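Local coordinates for protein QdtA (Thermoanaerobacterium thermosaccharolyticum, PDB 4ZU5) that is a WxcM-like member of the cupin clan, built mainly of two antiparallel beta sheets, and holds thymidine in a pocket in this crystal, at residues A[64-69]-A[101-106]; A[70-75]-A[123-128]. One frame throughout, in Å; residues are numbered along the deposited sequence.

Interaction 1 of 2, residues A[64-69]-A[101-106]; sequences NGSVKI and DFTEGC
V67 CG2 lies anti to the backbone N while CG1 is tucked between N and the carbonyl carbon (chi1 57°), and this rotation sets CG2 over the face of F102. The methyl stands 3.5 Å from the ring centroid and 4° off the ring normal, a centred CH-pi contact between side chains that lie side by side and point the same way. T103 makes a comparable choice: OG1 sits between its own N and carbonyl carbon, turned to the 64-69 segment, where it accepts from S66 N at 3.1 Å. The backbones answer in the reverse sense, T103 N donating to S66 O at 3.0 Å, nearly straight at 171°. S66 is thus gripped through both its N-H and its carbonyl by a single residue.

One step further, the type II turn T103-C106 presents G105 O to N64 ND2, 2.9 Å away; the oxygen lies close to the amide plane of N64, yet the donor arrives well above the carbonyl plane of G105. C106 CA adds a CA-H...O contact of 3.2 Å to N64 O. At the other end K68, bent at its last torsion, crosses D101 so that NZ meets the anti lone pair of OD2 at 2.8 Å. A water accepts from K68 NZ and donates to D101 O.

Both segments lie where the chain passes between the two sheets: 64-69 runs from the end of strand 58-64 into 67-73, and 101-106 is the loop from 96-100 to 107-112. C62 touches both V67 and C106, and N64 packs on N64 of the second subunit. The S66-T103 and N64-G105 bonds align the two connections, V67 on F102 adds buried apolar contact, and solvent probably weakens the partly exposed K68-D101 attraction.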
loop_
_atom_site.group_PDB
_atom_site.type_symbol
_atom_site.label_atom_id
_atom_site.label_comp_id
_atom_site.label_asym_id
_atom_site.label_seq_id
_atom_site.Cartn_x
_atom_site.Cartn_y
_atom_site.Cartn_z
ATOM N N ASN A 64 1.259 -8.995 -5.017
ATOM C CA ASN A 64 1.945 -10.277 -5.136
ATOM C C ASN A 64 0.868 -11.352 -5.315
ATOM O O ASN A 64 -0.234 -11.274 -4.740
ATOM C CB ASN A 64 2.729 -10.611 -3.880
ATOM C CG ASN A 64 3.639 -11.803 -4.093
ATOM O OD1 ASN A 64 4.445 -11.859 -5.039
ATOM N ND2 ASN A 64 3.484 -12.775 -3.228
ATOM N N GLY A 65 1.169 -12.300 -6.190
ATOM C CA GLY A 65 0.217 -13.359 -6.508
ATOM C C GLY A 65 -0.935 -12.854 -7.356
ATOM O O GLY A 65 -0.750 -12.000 -8.221
ATOM N N SER A 66 -2.100 -13.436 -7.105
ATOM C CA SER A 66 -3.300 -13.148 -7.848
ATOM C C SER A 66 -4.536 -13.314 -6.986
ATOM O O SER A 66 -4.540 -14.065 -5.992
ATOM C CB SER A 66 -3.331 -14.096 -9.062
ATOM O OG SER A 66 -4.607 -14.688 -9.112
ATOM N N VAL A 67 -5.595 -12.560 -7.330
ATOM C CA VAL A 67 -6.852 -12.548 -6.632
ATOM C C VAL A 67 -7.910 -12.083 -7.640
ATOM O O VAL A 67 -7.633 -11.283 -8.539
ATOM C CB VAL A 67 -6.877 -11.622 -5.387
ATOM C CG1 VAL A 67 -6.522 -10.182 -5.778
ATOM C CG2 VAL A 67 -8.216 -11.652 -4.676
ATOM N N LYS A 68 -9.104 -12.609 -7.462
ATOM C CA LYS A 68 -10.235 -12.320 -8.325
ATOM C C LYS A 68 -11.251 -11.451 -7.624
ATOM O O LYS A 68 -11.675 -11.691 -6.468
ATOM C CB LYS A 68 -10.855 -13.661 -8.801
ATOM C CG LYS A 68 -10.055 -14.357 -9.897
ATOM C CD LYS A 68 -10.709 -15.672 -10.296
ATOM C CE LYS A 68 -9.780 -16.513 -11.137
ATOM N NZ LYS A 68 -8.776 -17.146 -10.255
ATOM N N ILE A 69 -11.671 -10.395 -8.331
ATOM C CA ILE A 69 -12.607 -9.463 -7.772
ATOM C C ILE A 69 -13.893 -9.609 -8.553
ATOM O O ILE A 69 -13.904 -9.406 -9.774
ATOM C CB ILE A 69 -12.192 -7.981 -7.937
ATOM C CG1 ILE A 69 -10.745 -7.732 -7.569
ATOM C CG2 ILE A 69 -13.155 -7.105 -7.167
ATOM C CD1 ILE A 69 -10.325 -8.298 -6.237
ATOM N N ASP A 101 -10.335 -16.598 -4.668
ATOM C CA ASP A 101 -9.160 -17.169 -5.289
ATOM C C ASP A 101 -7.886 -16.395 -4.990
ATOM O O ASP A 101 -7.086 -16.118 -5.888
ATOM C CB ASP A 101 -9.303 -17.257 -6.807
ATOM C CG ASP A 101 -10.219 -18.438 -7.267
ATOM O OD1 ASP A 101 -10.850 -19.129 -6.451
ATOM O OD2 ASP A 101 -10.382 -18.551 -8.486
ATOM N N PHE A 102 -7.715 -16.021 -3.728
ATOM C CA PHE A 102 -6.440 -15.488 -3.314
ATOM C C PHE A 102 -5.398 -16.603 -3.421
ATOM O O PHE A 102 -5.580 -17.648 -2.810
ATOM C CB PHE A 102 -6.553 -15.056 -1.855
ATOM C CG PHE A 102 -7.334 -13.811 -1.622
ATOM C CD1 PHE A 102 -8.709 -13.830 -1.518
ATOM C CD2 PHE A 102 -6.665 -12.597 -1.387
ATOM C CE1 PHE A 102 -9.425 -12.671 -1.212
ATOM C CE2 PHE A 102 -7.368 -11.434 -1.112
ATOM C CZ PHE A 102 -8.756 -11.468 -1.008
ATOM N N THR A 103 -4.343 -16.401 -4.196
ATOM C CA THR A 103 -3.236 -17.340 -4.212
ATOM C C THR A 103 -2.370 -17.292 -2.954
ATOM O O THR A 103 -2.514 -16.405 -2.092
ATOM C CB THR A 103 -2.356 -17.157 -5.446
ATOM O OG1 THR A 103 -1.642 -15.917 -5.387
ATOM C CG2 THR A 103 -3.183 -17.216 -6.705
ATOM N N GLU A 104 -1.510 -18.298 -2.813
ATOM C CA GLU A 104 -0.622 -18.407 -1.654
ATOM C C GLU A 104 0.362 -17.262 -1.786
ATOM O O GLU A 104 0.902 -17.052 -2.864
ATOM C CB GLU A 104 0.130 -19.754 -1.660
ATOM C CG GLU A 104 1.278 -19.905 -0.657
ATOM C CD GLU A 104 0.797 -20.001 0.779
ATOM O OE1 GLU A 104 -0.391 -20.239 1.057
ATOM O OE2 GLU A 104 1.636 -19.865 1.675
ATOM N N GLY A 105 0.520 -16.473 -0.724
ATOM C CA GLY A 105 1.408 -15.300 -0.755
ATOM C C GLY A 105 0.714 -14.029 -1.267
ATOM O O GLY A 105 1.330 -12.980 -1.331
ATOM N N CYS A 106 -0.571 -14.095 -1.617
ATOM C CA CYS A 106 -1.243 -12.916 -2.201
ATOM C C CYS A 106 -1.274 -11.748 -1.223
ATOM O O CYS A 106 -1.506 -11.922 -0.028
ATOM C CB CYS A 106 -2.673 -13.249 -2.561
ATOM S SG CYS A 106 -3.563 -11.944 -3.463
HETATM O O HOH W 1 -6.626 -15.871 -8.402
#

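Interaction 2 of 2, residues A[70-75]-A[123-128]; sequences RLKIPD and RNYDFY
The Y128 ring comes up to the strand with its edge, I73 CA lying near the ring plane beside the hydroxyl, 3.3 Å from Y128 OH. Around the second ring, Y125, the ammonium of K72 stands obliquely; W96 meets Y125 edge-to-face.

Both tyrosines have CG anti to the backbone N (chi1 165° in Y128, -175° in Y125), which carries the rings off the first turn of helix 125-136 toward strand 67-73. The reach is long: the nearest CA atoms, those of I73 and Y128, are 9.0 Å apart, and side-chain ends do the bridging. Y128 OH is the hub. It lies 3.1 Å from K72 O without hydrogen-bonding to it, since its bond goes to L94 O; I73 CG2 approaches the same hydroxyl to 3.8 Å and P74 CD to 3.9 Å. The K72 chain, bent at its third torsion, crosses Y125 at about a right angle, its CE 3.4 Å from Y125 OH. K72 and Y125 also touch a crystal neighbour, so lattice packing may influence their pose.

The helix start is itself held by N124 at the N-cap, whose OD1 accepts from F127 N at 2.9 Å (158° at the hydrogen). Further along the helix, A132, K133 and F136 pack on P74, and F136 also on I73, so one face of the helix, from Y125 to F136, lies against the end of this strand. Across these two segments the contact is one of van der Waals fit, with the buried phenol hydroxyl satisfied by L94 O and wedged beside the strand backbone.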
loop_
_atom_site.group_PDB
_atom_site.type_symbol
_atom_site.label_atom_id
_atom_site.label_comp_id
_atom_site.label_asym_id
_atom_site.label_seq_id
_atom_site.Cartn_x
_atom_site.Cartn_y
_atom_site.Cartn_z
ATOM N N ARG A 70 -14.948 -9.984 -7.850
ATOM C CA ARG A 70 -16.284 -10.047 -8.459
ATOM C C ARG A 70 -16.958 -8.713 -8.203
ATOM O O ARG A 70 -17.194 -8.346 -7.066
ATOM C CB ARG A 70 -17.099 -11.203 -7.858
ATOM C CG ARG A 70 -18.585 -11.240 -8.213
ATOM C CD ARG A 70 -19.338 -12.441 -7.582
ATOM N NE ARG A 70 -18.744 -13.731 -7.933
ATOM C CZ ARG A 70 -18.052 -14.512 -7.110
ATOM N NH1 ARG A 70 -17.837 -14.187 -5.846
ATOM N NH2 ARG A 70 -17.512 -15.612 -7.572
ATOM N N LEU A 71 -17.252 -7.989 -9.281
ATOM C CA LEU A 71 -17.903 -6.713 -9.231
ATOM C C LEU A 71 -19.323 -6.887 -9.735
ATOM O O LEU A 71 -19.559 -7.520 -10.768
ATOM C CB LEU A 71 -17.211 -5.699 -10.148
ATOM C CG LEU A 71 -15.707 -5.610 -9.902
ATOM C CD1 LEU A 71 -14.990 -4.996 -11.099
ATOM C CD2 LEU A 71 -15.505 -4.795 -8.658
ATOM N N LYS A 72 -20.255 -6.255 -9.044
ATOM C CA LYS A 72 -21.600 -6.268 -9.559
ATOM C C LYS A 72 -22.441 -5.058 -9.236
ATOM O O LYS A 72 -22.309 -4.409 -8.202
ATOM C CB LYS A 72 -22.262 -7.583 -9.149
ATOM C CG LYS A 72 -23.400 -7.519 -8.171
ATOM C CD LYS A 72 -23.436 -8.863 -7.461
ATOM C CE LYS A 72 -24.572 -9.746 -7.957
ATOM N NZ LYS A 72 -24.541 -10.953 -7.087
ATOM N N ILE A 73 -23.310 -4.737 -10.184
ATOM C CA ILE A 73 -24.336 -3.767 -10.002
ATOM C C ILE A 73 -25.578 -4.489 -10.537
ATOM O O ILE A 73 -25.475 -5.569 -11.126
ATOM C CB ILE A 73 -24.049 -2.484 -10.823
ATOM C CG1 ILE A 73 -23.968 -2.753 -12.337
ATOM C CG2 ILE A 73 -22.707 -1.912 -10.407
ATOM C CD1 ILE A 73 -23.727 -1.512 -13.193
ATOM N N PRO A 74 -26.726 -3.840 -10.439
ATOM C CA PRO A 74 -27.916 -4.554 -10.884
ATOM C C PRO A 74 -27.795 -4.984 -12.345
ATOM O O PRO A 74 -27.360 -4.210 -13.207
ATOM C CB PRO A 74 -29.025 -3.531 -10.654
ATOM C CG PRO A 74 -28.523 -2.748 -9.487
ATOM C CD PRO A 74 -27.064 -2.563 -9.801
ATOM N N ASP A 75 -28.072 -6.265 -12.573
ATOM C CA ASP A 75 -28.142 -6.832 -13.908
ATOM C C ASP A 75 -26.764 -7.018 -14.506
ATOM O O ASP A 75 -26.658 -7.512 -15.608
ATOM C CB ASP A 75 -28.983 -5.943 -14.839
ATOM C CG ASP A 75 -30.467 -5.877 -14.430
ATOM O OD1 ASP A 75 -30.969 -6.860 -13.844
ATOM O OD2 ASP A 75 -31.134 -4.847 -14.707
ATOM N N ARG A 123 -23.591 -3.165 3.970
ATOM C CA ARG A 123 -23.404 -4.608 4.101
ATOM C C ARG A 123 -24.677 -5.408 3.796
ATOM O O ARG A 123 -24.630 -6.594 3.583
ATOM C CB ARG A 123 -22.928 -4.946 5.508
ATOM C CG ARG A 123 -21.450 -4.671 5.683
ATOM C CD ARG A 123 -21.049 -4.502 7.146
ATOM N NE ARG A 123 -19.683 -3.989 7.242
ATOM C CZ ARG A 123 -18.611 -4.621 6.762
ATOM N NH1 ARG A 123 -18.718 -5.814 6.176
ATOM N NH2 ARG A 123 -17.417 -4.060 6.869
ATOM N N ASN A 124 -25.813 -4.742 3.779
ATOM C CA ASN A 124 -27.060 -5.425 3.479
ATOM C C ASN A 124 -27.284 -5.479 1.993
ATOM O O ASN A 124 -27.481 -4.464 1.339
ATOM C CB ASN A 124 -28.227 -4.720 4.152
ATOM C CG ASN A 124 -29.514 -5.498 4.011
ATOM O OD1 ASN A 124 -30.072 -5.602 2.935
ATOM N ND2 ASN A 124 -29.966 -6.082 5.099
ATOM N N TYR A 125 -27.287 -6.682 1.461
ATOM C CA TYR A 125 -27.412 -6.839 0.035
ATOM C C TYR A 125 -28.720 -6.295 -0.494
ATOM O O TYR A 125 -28.733 -5.693 -1.561
ATOM C CB TYR A 125 -27.198 -8.290 -0.354
ATOM C CG TYR A 125 -27.192 -8.500 -1.840
ATOM C CD1 TYR A 125 -26.106 -8.111 -2.617
ATOM C CD2 TYR A 125 -28.299 -9.014 -2.497
ATOM C CE1 TYR A 125 -26.104 -8.272 -3.994
ATOM C CE2 TYR A 125 -28.294 -9.232 -3.857
ATOM C CZ TYR A 125 -27.221 -8.846 -4.621
ATOM O OH TYR A 125 -27.249 -8.969 -5.988
ATOM N N ASP A 126 -29.814 -6.441 0.249
ATOM C CA ASP A 126 -31.112 -5.932 -0.256
ATOM C C ASP A 126 -31.160 -4.405 -0.289
ATOM O O ASP A 126 -31.714 -3.813 -1.196
ATOM C CB ASP A 126 -32.304 -6.440 0.563
ATOM C CG ASP A 126 -32.496 -7.945 0.448
ATOM O OD1 ASP A 126 -32.288 -8.536 -0.629
ATOM O OD2 ASP A 126 -32.835 -8.548 1.472
ATOM N N PHE A 127 -30.551 -3.785 0.703
ATOM C CA PHE A 127 -30.449 -2.339 0.731
ATOM C C PHE A 127 -29.540 -1.871 -0.402
ATOM O O PHE A 127 -29.853 -0.907 -1.076
ATOM C CB PHE A 127 -29.906 -1.858 2.081
ATOM C CG PHE A 127 -29.838 -0.344 2.193
ATOM C CD1 PHE A 127 -31.004 0.423 2.115
ATOM C CD2 PHE A 127 -28.612 0.326 2.313
ATOM C CE1 PHE A 127 -30.953 1.813 2.163
ATOM C CE2 PHE A 127 -28.562 1.713 2.400
ATOM C CZ PHE A 127 -29.733 2.460 2.329
ATOM N N TYR A 128 -28.409 -2.545 -0.591
ATOM C CA TYR A 128 -27.525 -2.218 -1.683
ATOM C C TYR A 128 -28.350 -2.164 -2.956
ATOM O O TYR A 128 -28.386 -1.162 -3.652
ATOM C CB TYR A 128 -26.380 -3.225 -1.863
ATOM C CG TYR A 128 -25.732 -3.056 -3.191
ATOM C CD1 TYR A 128 -24.955 -1.940 -3.455
ATOM C CD2 TYR A 128 -26.007 -3.908 -4.233
ATOM C CE1 TYR A 128 -24.479 -1.692 -4.718
ATOM C CE2 TYR A 128 -25.519 -3.673 -5.498
ATOM C CZ TYR A 128 -24.728 -2.566 -5.735
ATOM O OH TYR A 128 -24.292 -2.356 -7.021
#

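Strand 67-73 carries both interactions, and their segments adjoin at I69 and R70, yet the centres are 23 Å apart and nothing else touches between them. Interaction 1 fastens the start of the strand to the loop 101-106, mostly by directed polar bonds; interaction 2 covers its far end with the first turn of helix 125-136, by side-chain fit. The segments alternate along the chain, and the shared strand meets the loop of interaction 1 at one end and the C-terminal helix at the other. The side chain of F102 in interaction 1 is about 12 Å from a bound thymidine. The thymidine pocket includes R35, Y116 and Y121, the last lying just before segment 123-128 in sequence.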